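Local coordinates for protein succinate dehydrogenase subunit A (Mycolicibacterium smegmatis, PDB 7D6V) that probably oxidises succinate to fumarate on its bound FAD and passes the electrons through the partner iron-sulfur subunit toward quinone, at residues W99-E102 against L107-R110; G195-F200 against R466-P471; V218-W223 against G261-E266. One frame throughout, in Å; residues are numbered along the deposited sequence.

Contact 1: residues W99-E102 against L107-R110; sequences WELE and LFDR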
loop_
_atom_site.group_PDB
_atom_site.type_symbol
_atom_site.label_atom_id
_atom_site.label_comp_id
_atom_site.label_asym_id
_atom_site.label_seq_id
_atom_site.Cartn_x
_atom_site.Cartn_y
_atom_site.Cartn_z
ATOM N N TRP A 99 -3.708 1.817 21.871
ATOM C CA TRP A 99 -2.468 2.086 22.592
ATOM C C TRP A 99 -1.480 0.938 22.454
ATOM O O TRP A 99 -0.278 1.165 22.289
ATOM C CB TRP A 99 -2.757 2.360 24.064
ATOM C CG TRP A 99 -3.176 3.755 24.319
ATOM C CD1 TRP A 99 -2.774 4.864 23.644
ATOM C CD2 TRP A 99 -4.087 4.203 25.324
ATOM N NE1 TRP A 99 -3.377 5.979 24.166
ATOM C CE2 TRP A 99 -4.190 5.599 25.200
ATOM C CE3 TRP A 99 -4.823 3.558 26.320
ATOM C CZ2 TRP A 99 -4.999 6.361 26.030
ATOM C CZ3 TRP A 99 -5.627 4.317 27.141
ATOM C CH2 TRP A 99 -5.709 5.704 26.992
ATOM N N GLU A 100 -1.958 -0.303 22.528
ATOM C CA GLU A 100 -1.048 -1.430 22.382
ATOM C C GLU A 100 -0.630 -1.653 20.936
ATOM O O GLU A 100 0.343 -2.371 20.697
ATOM C CB GLU A 100 -1.664 -2.706 22.958
ATOM C CG GLU A 100 -2.790 -3.300 22.151
ATOM C CD GLU A 100 -3.552 -4.359 22.920
ATOM O OE1 GLU A 100 -3.362 -4.453 24.150
ATOM O OE2 GLU A 100 -4.337 -5.099 22.294
ATOM N N LEU A 101 -1.339 -1.058 19.973
ATOM C CA LEU A 101 -0.875 -1.108 18.589
ATOM C C LEU A 101 0.492 -0.455 18.431
ATOM O O LEU A 101 1.336 -0.947 17.675
ATOM C CB LEU A 101 -1.880 -0.430 17.659
ATOM C CG LEU A 101 -2.868 -1.314 16.907
ATOM C CD1 LEU A 101 -3.761 -0.453 16.041
ATOM C CD2 LEU A 101 -2.133 -2.340 16.069
ATOM N N GLU A 102 0.730 0.660 19.122
ATOM C CA GLU A 102 1.999 1.357 18.956
ATOM C C GLU A 102 3.107 0.796 19.835
ATOM O O GLU A 102 4.267 1.178 19.653
ATOM C CB GLU A 102 1.827 2.854 19.216
ATOM C CG GLU A 102 1.386 3.224 20.605
ATOM C CD GLU A 102 1.340 4.721 20.803
ATOM O OE1 GLU A 102 1.863 5.445 19.934
ATOM O OE2 GLU A 102 0.783 5.176 21.824
ATOM N N LEU A 107 3.187 3.791 14.016
ATOM C CA LEU A 107 3.503 5.216 14.068
ATOM C C LEU A 107 2.319 6.001 13.513
ATOM O O LEU A 107 2.183 6.148 12.295
ATOM C CB LEU A 107 4.777 5.524 13.289
ATOM C CG LEU A 107 6.093 5.007 13.865
ATOM C CD1 LEU A 107 7.206 5.215 12.870
ATOM C CD2 LEU A 107 6.413 5.701 15.170
ATOM N N PHE A 108 1.466 6.500 14.401
ATOM C CA PHE A 108 0.380 7.377 14.003
ATOM C C PHE A 108 0.877 8.815 13.887
ATOM O O PHE A 108 2.029 9.131 14.193
ATOM C CB PHE A 108 -0.766 7.309 15.011
ATOM C CG PHE A 108 -1.442 5.974 15.079
ATOM C CD1 PHE A 108 -2.503 5.679 14.244
ATOM C CD2 PHE A 108 -1.023 5.018 15.986
ATOM C CE1 PHE A 108 -3.130 4.455 14.308
ATOM C CE2 PHE A 108 -1.647 3.790 16.054
ATOM C CZ PHE A 108 -2.702 3.509 15.214
ATOM N N ASP A 109 -0.008 9.694 13.430
ATOM C CA ASP A 109 0.264 11.119 13.506
ATOM C C ASP A 109 0.217 11.571 14.959
ATOM O O ASP A 109 -0.473 10.982 15.794
ATOM C CB ASP A 109 -0.742 11.906 12.670
ATOM C CG ASP A 109 -0.504 11.759 11.185
ATOM O OD1 ASP A 109 -1.471 11.895 10.410
ATOM O OD2 ASP A 109 0.651 11.505 10.788
ATOM N N ARG A 110 0.966 12.624 15.265
ATOM C CA ARG A 110 1.159 13.053 16.640
ATOM C C ARG A 110 0.538 14.421 16.879
ATOM O O ARG A 110 0.361 15.215 15.953
ATOM C CB ARG A 110 2.648 13.097 17.001
ATOM C CG ARG A 110 3.472 11.957 16.436
ATOM C CD ARG A 110 2.972 10.605 16.913
ATOM N NE ARG A 110 3.033 10.462 18.363
ATOM C CZ ARG A 110 2.571 9.408 19.024
ATOM N NH1 ARG A 110 2.015 8.408 18.362
ATOM N NH2 ARG A 110 2.664 9.352 20.342
#
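Glu-102 and Arg-110 form a salt bridge in a buried contact between helix 84-102 and the loop that follows it in the chain. The two backbones come nearest at Glu-102 and Leu-107, whose CA atoms are 6.4 Å apart. Arg-110 NH1 donates to Glu-102 OE1 over 3.4 Å with an N-H...O angle of 154°, a weak bond. The carboxylate oxygen lies at the edge of the guanidinium, but the two planes are turned 41° apart, and Arg-110 NH2 stays 4.0 Å from the same Glu-102 OE1, so the pairing is one-armed and not bidentate. Bends at chi2 and chi3 (-61°) curl the Arg-110 chain so that its guanidinium faces Glu-102, which runs out straight beyond CG to meet it. Arg-110 NH2 has its stronger partner in Gly-114 O.

Beside the charged pair, Leu-101 CD1 touches the edge of the Phe-108 ring at CZ, 4.2 Å away, the two side chains meeting at about a right angle. Leu-101 also packs on Ile-140 and Thr-143 of helix 136-159, which extends this apolar patch. The salt bridge lies at the subunit interface, with Glu-102 on Tyr-129 and Arg-110 NE bonded to Met-131 O of the iron-sulfur subunit. Helix 84-102 and the loop leading toward strand 118-119 thus belong to the part of the FAD-binding region that meets this subunit.

Contact 2: residues G195-F200 against R466-P471; sequences GNFVLF and RLVLAP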
loop_
_atom_site.group_PDB
_atom_site.type_symbol
_atom_site.label_atom_id
_atom_site.label_comp_id
_atom_site.label_asym_id
_atom_site.label_seq_id
_atom_site.Cartn_x
_atom_site.Cartn_y
_atom_site.Cartn_z
ATOM N N GLY A 195 -3.130 -26.637 -6.009
ATOM C CA GLY A 195 -4.399 -27.328 -6.044
ATOM C C GLY A 195 -4.483 -28.543 -5.152
ATOM O O GLY A 195 -5.425 -29.329 -5.292
ATOM N N ASN A 196 -3.532 -28.720 -4.243
ATOM C CA ASN A 196 -3.494 -29.878 -3.366
ATOM C C ASN A 196 -4.281 -29.604 -2.093
ATOM O O ASN A 196 -4.397 -28.462 -1.646
ATOM C CB ASN A 196 -2.051 -30.244 -3.023
ATOM C CG ASN A 196 -1.346 -30.944 -4.160
ATOM O OD1 ASN A 196 -1.876 -31.883 -4.749
ATOM N ND2 ASN A 196 -0.144 -30.489 -4.477
ATOM N N PHE A 197 -4.804 -30.670 -1.496
ATOM C CA PHE A 197 -5.760 -30.562 -0.404
ATOM C C PHE A 197 -5.067 -30.648 0.951
ATOM O O PHE A 197 -4.237 -31.537 1.189
ATOM C CB PHE A 197 -6.833 -31.641 -0.526
ATOM C CG PHE A 197 -7.627 -31.546 -1.792
ATOM C CD1 PHE A 197 -8.078 -30.322 -2.244
ATOM C CD2 PHE A 197 -7.905 -32.674 -2.539
ATOM C CE1 PHE A 197 -8.797 -30.224 -3.408
ATOM C CE2 PHE A 197 -8.624 -32.580 -3.706
ATOM C CZ PHE A 197 -9.073 -31.356 -4.140
ATOM N N VAL A 198 -5.430 -29.725 1.834
ATOM C CA VAL A 198 -4.877 -29.625 3.174
ATOM C C VAL A 198 -6.016 -29.697 4.183
ATOM O O VAL A 198 -7.064 -29.062 4.011
ATOM C CB VAL A 198 -4.046 -28.334 3.346
ATOM C CG1 VAL A 198 -4.875 -27.103 3.024
ATOM C CG2 VAL A 198 -3.471 -28.249 4.746
ATOM N N LEU A 199 -5.817 -30.502 5.219
ATOM C CA LEU A 199 -6.767 -30.662 6.308
ATOM C C LEU A 199 -6.107 -30.221 7.605
ATOM O O LEU A 199 -5.051 -30.742 7.977
ATOM C CB LEU A 199 -7.242 -32.110 6.417
ATOM C CG LEU A 199 -8.000 -32.461 7.694
ATOM C CD1 LEU A 199 -9.344 -31.756 7.738
ATOM C CD2 LEU A 199 -8.173 -33.961 7.810
ATOM N N PHE A 200 -6.734 -29.273 8.286
ATOM C CA PHE A 200 -6.338 -28.867 9.623
ATOM C C PHE A 200 -7.231 -29.569 10.635
ATOM O O PHE A 200 -8.396 -29.858 10.361
ATOM C CB PHE A 200 -6.430 -27.351 9.777
ATOM C CG PHE A 200 -5.622 -26.595 8.763
ATOM C CD1 PHE A 200 -4.301 -26.274 9.011
ATOM C CD2 PHE A 200 -6.179 -26.217 7.556
ATOM C CE1 PHE A 200 -3.557 -25.587 8.078
ATOM C CE2 PHE A 200 -5.439 -25.530 6.622
ATOM C CZ PHE A 200 -4.128 -25.215 6.882
ATOM N N ARG A 466 -14.829 -34.635 -2.993
ATOM C CA ARG A 466 -15.732 -34.835 -4.119
ATOM C C ARG A 466 -16.404 -33.529 -4.514
ATOM O O ARG A 466 -16.509 -33.207 -5.705
ATOM C CB ARG A 466 -16.780 -35.882 -3.750
ATOM C CG ARG A 466 -16.649 -37.189 -4.490
ATOM C CD ARG A 466 -17.961 -37.950 -4.464
ATOM N NE ARG A 466 -18.375 -38.279 -3.101
ATOM C CZ ARG A 466 -17.766 -39.161 -2.313
ATOM N NH1 ARG A 466 -18.228 -39.380 -1.090
ATOM N NH2 ARG A 466 -16.702 -39.828 -2.740
ATOM N N LEU A 467 -16.852 -32.758 -3.523
ATOM C CA LEU A 467 -17.531 -31.501 -3.806
ATOM C C LEU A 467 -16.606 -30.515 -4.507
ATOM O O LEU A 467 -17.012 -29.855 -5.470
ATOM C CB LEU A 467 -18.080 -30.906 -2.509
ATOM C CG LEU A 467 -19.124 -29.797 -2.624
ATOM C CD1 LEU A 467 -20.127 -29.908 -1.491
ATOM C CD2 LEU A 467 -18.466 -28.429 -2.626
ATOM N N VAL A 468 -15.359 -30.396 -4.046
ATOM C CA VAL A 468 -14.464 -29.431 -4.677
ATOM C C VAL A 468 -13.930 -29.921 -6.016
ATOM O O VAL A 468 -13.489 -29.101 -6.829
ATOM C CB VAL A 468 -13.283 -29.055 -3.765
ATOM C CG1 VAL A 468 -13.788 -28.451 -2.474
ATOM C CG2 VAL A 468 -12.402 -30.257 -3.496
ATOM N N LEU A 469 -13.954 -31.228 -6.276
ATOM C CA LEU A 469 -13.523 -31.742 -7.569
ATOM C C LEU A 469 -14.657 -31.866 -8.579
ATOM O O LEU A 469 -14.387 -32.134 -9.754
ATOM C CB LEU A 469 -12.852 -33.107 -7.397
ATOM C CG LEU A 469 -11.417 -33.110 -6.873
ATOM C CD1 LEU A 469 -10.808 -34.487 -7.021
ATOM C CD2 LEU A 469 -10.578 -32.075 -7.594
ATOM N N ALA A 470 -15.906 -31.686 -8.151
ATOM C CA ALA A 470 -17.037 -31.827 -9.065
ATOM C C ALA A 470 -16.986 -30.922 -10.296
ATOM O O ALA A 470 -17.353 -31.398 -11.385
ATOM C CB ALA A 470 -18.345 -31.611 -8.293
ATOM N N PRO A 471 -16.583 -29.646 -10.219
ATOM C CA PRO A 471 -16.609 -28.801 -11.425
ATOM C C PRO A 471 -15.662 -29.225 -12.540
ATOM O O PRO A 471 -15.629 -28.551 -13.573
ATOM C CB PRO A 471 -16.220 -27.411 -10.890
ATOM C CG PRO A 471 -15.678 -27.640 -9.534
ATOM C CD PRO A 471 -16.391 -28.828 -9.012
#
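Apolar contact between one aromatic ring and two aliphatic side chains joins strand 197-200 to helix 458-469. The backbones stay well apart, with the CA atoms of Phe-197 and Val-468 at 9.8 Å, and side chains bridge the interval. Phe-197 reaches out from the strand while Val-468 comes from the opposite direction, and the outer end of the ring does the touching: Phe-197 CE1 and CZ each lie 3.6 Å from Val-468 CG2. This methyl sits oblique to the ring, neither squarely over a face nor at the edge. Leu-469 takes the edge, its CD2 in the ring plane and 3.8 Å from Phe-197 CZ, with Leu-469 CG 4.0 Å from that same carbon. The chi1 of Val-468 (-60°) sets CG2 between the backbone N and the carbonyl carbon, and it is this branch that meets the phenyl group. The Leu-469 and Phe-197 side chains run at a slant to each other, and the leucine meets the ring edge.

A polar group also lies near the ring. Gly-195 O stands 3.9 Å above the plane of the Phe-197 ring on one face, offset toward the rim, and accepts a hydrogen bond from Arg-528 NH1. The side chains of Phe-197 and Leu-469 both touch Arg-528.

Strand 197-200 runs between strand 5-7, parallel to it, and strand 184-191, antiparallel. Helix 458-469 packs against this sheet, with Leu-199 reaching Val-461 and Val-468 resting on Thr-175 of strand 172-179.

Contact 3: residues V218-W223 against G261-E266; sequences VSSNSW and GILVTE. With FAD (flavin-adenine dinucleotide), chain D.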
loop_
_atom_site.group_PDB
_atom_site.type_symbol
_atom_site.label_atom_id
_atom_site.label_comp_id
_atom_site.label_asym_id
_atom_site.label_seq_id
_atom_site.Cartn_x
_atom_site.Cartn_y
_atom_site.Cartn_z
ATOM N N VAL A 218 -21.564 -3.436 -8.678
ATOM C CA VAL A 218 -20.788 -2.261 -8.300
ATOM C C VAL A 218 -20.469 -2.375 -6.818
ATOM O O VAL A 218 -21.378 -2.425 -5.982
ATOM C CB VAL A 218 -21.539 -0.958 -8.607
ATOM C CG1 VAL A 218 -20.601 0.228 -8.499
ATOM C CG2 VAL A 218 -22.159 -1.021 -9.987
ATOM N N SER A 219 -19.181 -2.411 -6.495
ATOM C CA SER A 219 -18.747 -2.600 -5.120
ATOM C C SER A 219 -17.313 -2.120 -4.984
ATOM O O SER A 219 -16.553 -2.110 -5.954
ATOM C CB SER A 219 -18.861 -4.068 -4.699
ATOM O OG SER A 219 -18.602 -4.221 -3.318
ATOM N N SER A 220 -16.955 -1.729 -3.765
ATOM C CA SER A 220 -15.605 -1.295 -3.440
ATOM C C SER A 220 -14.758 -2.412 -2.849
ATOM O O SER A 220 -13.641 -2.154 -2.395
ATOM C CB SER A 220 -15.652 -0.114 -2.472
ATOM O OG SER A 220 -16.287 -0.477 -1.262
ATOM N N ASN A 221 -15.256 -3.643 -2.857
ATOM C CA ASN A 221 -14.645 -4.724 -2.103
ATOM C C ASN A 221 -13.654 -5.510 -2.957
ATOM O O ASN A 221 -13.668 -5.454 -4.188
ATOM C CB ASN A 221 -15.721 -5.649 -1.541
ATOM C CG ASN A 221 -16.595 -4.964 -0.506
ATOM O OD1 ASN A 221 -17.572 -5.529 -0.029
ATOM N ND2 ASN A 221 -16.240 -3.737 -0.151
ATOM N N SER A 222 -12.788 -6.254 -2.272
ATOM C CA SER A 222 -11.663 -6.941 -2.884
ATOM C C SER A 222 -12.110 -8.204 -3.617
ATOM O O SER A 222 -13.272 -8.611 -3.569
ATOM C CB SER A 222 -10.621 -7.304 -1.826
ATOM O OG SER A 222 -10.322 -6.198 -0.996
ATOM N N TRP A 223 -11.147 -8.831 -4.297
ATOM C CA TRP A 223 -11.388 -10.110 -4.957
ATOM C C TRP A 223 -11.826 -11.186 -3.971
ATOM O O TRP A 223 -12.564 -12.104 -4.343
ATOM C CB TRP A 223 -10.123 -10.549 -5.697
ATOM C CG TRP A 223 -10.039 -12.020 -5.956
ATOM C CD1 TRP A 223 -10.612 -12.706 -6.982
ATOM C CD2 TRP A 223 -9.339 -12.990 -5.168
ATOM N NE1 TRP A 223 -10.316 -14.041 -6.884
ATOM C CE2 TRP A 223 -9.536 -14.241 -5.776
ATOM C CE3 TRP A 223 -8.568 -12.921 -4.003
ATOM C CZ2 TRP A 223 -8.990 -15.413 -5.263
ATOM C CZ3 TRP A 223 -8.028 -14.083 -3.498
ATOM C CH2 TRP A 223 -8.242 -15.313 -4.125
ATOM N N GLY A 261 -15.473 1.224 -8.134
ATOM C CA GLY A 261 -16.113 1.141 -6.840
ATOM C C GLY A 261 -15.610 2.214 -5.905
ATOM O O GLY A 261 -15.898 2.189 -4.706
ATOM N N ILE A 262 -14.847 3.162 -6.447
ATOM C CA ILE A 262 -14.334 4.256 -5.636
ATOM C C ILE A 262 -15.490 5.141 -5.201
ATOM O O ILE A 262 -16.311 5.572 -6.020
ATOM C CB ILE A 262 -13.274 5.044 -6.418
ATOM C CG1 ILE A 262 -12.272 4.084 -7.062
ATOM C CG2 ILE A 262 -12.571 6.038 -5.511
ATOM C CD1 ILE A 262 -11.306 3.460 -6.083
ATOM N N LEU A 263 -15.563 5.411 -3.902
ATOM C CA LEU A 263 -16.649 6.205 -3.352
ATOM C C LEU A 263 -16.368 7.687 -3.546
ATOM O O LEU A 263 -15.237 8.147 -3.371
ATOM C CB LEU A 263 -16.837 5.901 -1.865
ATOM C CG LEU A 263 -17.747 4.741 -1.451
ATOM C CD1 LEU A 263 -17.284 3.422 -2.042
ATOM C CD2 LEU A 263 -17.832 4.642 0.064
ATOM N N VAL A 264 -17.404 8.433 -3.915
ATOM C CA VAL A 264 -17.326 9.883 -4.054
ATOM C C VAL A 264 -18.093 10.497 -2.892
ATOM O O VAL A 264 -19.291 10.239 -2.721
ATOM C CB VAL A 264 -17.887 10.358 -5.403
ATOM C CG1 VAL A 264 -17.641 11.840 -5.585
ATOM C CG2 VAL A 264 -17.268 9.569 -6.544
ATOM N N THR A 265 -17.402 11.305 -2.092
ATOM C CA THR A 265 -18.002 11.895 -0.907
ATOM C C THR A 265 -19.019 12.969 -1.286
ATOM O O THR A 265 -19.017 13.508 -2.395
ATOM C CB THR A 265 -16.926 12.498 -0.004
ATOM O OG1 THR A 265 -16.245 13.546 -0.703
ATOM C CG2 THR A 265 -15.920 11.436 0.405
ATOM N N GLU A 266 -19.905 13.275 -0.336
ATOM C CA GLU A 266 -20.877 14.344 -0.524
ATOM C C GLU A 266 -20.240 15.726 -0.494
ATOM O O GLU A 266 -20.919 16.711 -0.804
ATOM C CB GLU A 266 -21.973 14.247 0.540
ATOM C CG GLU A 266 -21.508 14.573 1.949
ATOM C CD GLU A 266 -20.891 13.379 2.660
ATOM O OE1 GLU A 266 -20.548 12.386 1.985
ATOM O OE2 GLU A 266 -20.749 13.438 3.900
HETATM P PA FAD D . -10.232 -8.496 5.960
HETATM O O1A FAD D . -8.927 -8.116 6.555
HETATM O O2A FAD D . -10.854 -7.613 4.950
HETATM O O5B FAD D . -10.025 -9.912 5.251
HETATM C C5B FAD D . -10.411 -11.146 5.827
HETATM C C4B FAD D . -9.337 -12.191 5.576
HETATM O O4B FAD D . -9.922 -13.484 5.461
HETATM C C3B FAD D . -8.559 -11.987 4.299
HETATM O O3B FAD D . -7.191 -12.217 4.601
HETATM C C2B FAD D . -9.031 -13.088 3.386
HETATM O O2B FAD D . -8.032 -13.506 2.465
HETATM C C1B FAD D . -9.347 -14.179 4.365
HETATM N N9A FAD D . -10.303 -15.144 3.799
HETATM C C8A FAD D . -11.519 -14.876 3.328
HETATM N N7A FAD D . -12.120 -15.997 2.892
HETATM C C5A FAD D . -11.270 -17.010 3.082
HETATM C C6A FAD D . -11.264 -18.461 2.845
HETATM N N6A FAD D . -12.320 -19.084 2.299
HETATM N N1A FAD D . -10.169 -19.147 3.192
HETATM C C2A FAD D . -9.105 -18.559 3.744
HETATM N N3A FAD D . -9.042 -17.252 3.985
HETATM C C4A FAD D . -10.073 -16.441 3.683
HETATM N N1 FAD D . -13.624 0.946 7.844
HETATM C C2 FAD D . -13.316 2.008 8.615
HETATM O O2 FAD D . -13.567 1.951 9.822
HETATM N N3 FAD D . -12.755 3.120 8.140
HETATM C C4 FAD D . -12.460 3.261 6.855
HETATM O O4 FAD D . -11.938 4.303 6.438
HETATM C C4X FAD D . -12.763 2.155 5.933
HETATM N N5 FAD D . -12.488 2.232 4.622
HETATM C C5X FAD D . -12.773 1.202 3.811
HETATM C C6 FAD D . -12.480 1.297 2.461
HETATM C C7 FAD D . -12.774 0.244 1.616
HETATM C C7M FAD D . -12.464 0.336 0.152
HETATM C C8 FAD D . -13.397 -0.981 2.155
HETATM C C8M FAD D . -13.715 -2.125 1.239
HETATM C C9 FAD D . -13.688 -1.085 3.502
HETATM C C9A FAD D . -13.398 -0.032 4.345
HETATM N N10 FAD D . -13.694 -0.133 5.707
HETATM C C10 FAD D . -13.379 0.955 6.525
HETATM C "C1'" FAD D . -14.294 -1.340 6.262
HETATM C "C2'" FAD D . -13.227 -2.147 6.992
HETATM O "O2'" FAD D . -11.981 -2.048 6.306
HETATM C "C3'" FAD D . -13.568 -3.624 7.072
HETATM O "O3'" FAD D . -14.731 -3.777 7.873
HETATM C "C4'" FAD D . -12.430 -4.403 7.711
HETATM O "O4'" FAD D . -11.258 -4.272 6.921
HETATM C "C5'" FAD D . -12.744 -5.880 7.846
HETATM O "O5'" FAD D . -11.550 -6.532 8.252
HETATM P P FAD D . -11.471 -8.098 8.537
HETATM O O1P FAD D . -10.218 -8.339 9.300
HETATM O O2P FAD D . -12.759 -8.564 9.116
HETATM O O3P FAD D . -11.344 -8.772 7.082
#
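The wall of the FAD pocket beside the dimethylbenzene end of the flavin is built from loop 218-223, and loop 261-266 packs against it. Ser-220 and Asn-221 line the pocket: Ser-220 O is 3.6 Å from the flavin methyl C8M, and Asn-221 ND2 is 3.3 Å from the same carbon. Between the loops the approach is mainly through backbone, with the CA atoms of Ser-220 and Gly-261 just 4.2 Å apart; having no side chain, Gly-261 can lie this near. Its CA points a hydrogen at Ser-219 O, a C-H...O contact of 3.4 Å with an angle of 154° at the hydrogen. Gly-261 O faces Ser-220 CB at 3.2 Å. Farther along, Leu-263 turns its CD1 to Ser-220, 3.9 Å from CB, in a van der Waals touch.

The polar ends of the serines look to strand 383-395 instead. Ser-220 OG, placed between its backbone N and carbonyl carbon (chi1 61°), is hydrogen-bonded to His-388 ND1, and Ser-219 OG to Cys-387 O. Asn-221 ND2 donates to His-388 O, which fixes the amide next to the methyl.

Hydrogen bonds from Ser-219, Ser-220 and Asn-221 thus tie the pocket loop to strand 383-395, whereas loop 261-266 meets it through C-H...O and van der Waals contact. C8M, the carbon through which flavins of this family are usually joined to a histidine, faces a carbonyl oxygen and an amide here.

In the fold
The three contacts are separate sites in the flavoprotein and do not touch one another. Contact 1 closes early in the chain; contact 2 then joins segments 266 residues apart, and contact 3 falls wholly within the long span between them. Centres of contacts 1 and 3 are about 27 Å apart, those of 2 and 3 about 33 Å, and those of 1 and 2 about 42 Å. Contacts 1 and 3 both have residues at the iron-sulfur subunit, which, as in related enzymes, probably takes the electrons from the flavin. Contact 2 is not touched by that chain and fastens a later helix onto the sheet of strands 5-7, 197-200, 184-191 and 172-179. Contact 3 alone reaches the flavin directly.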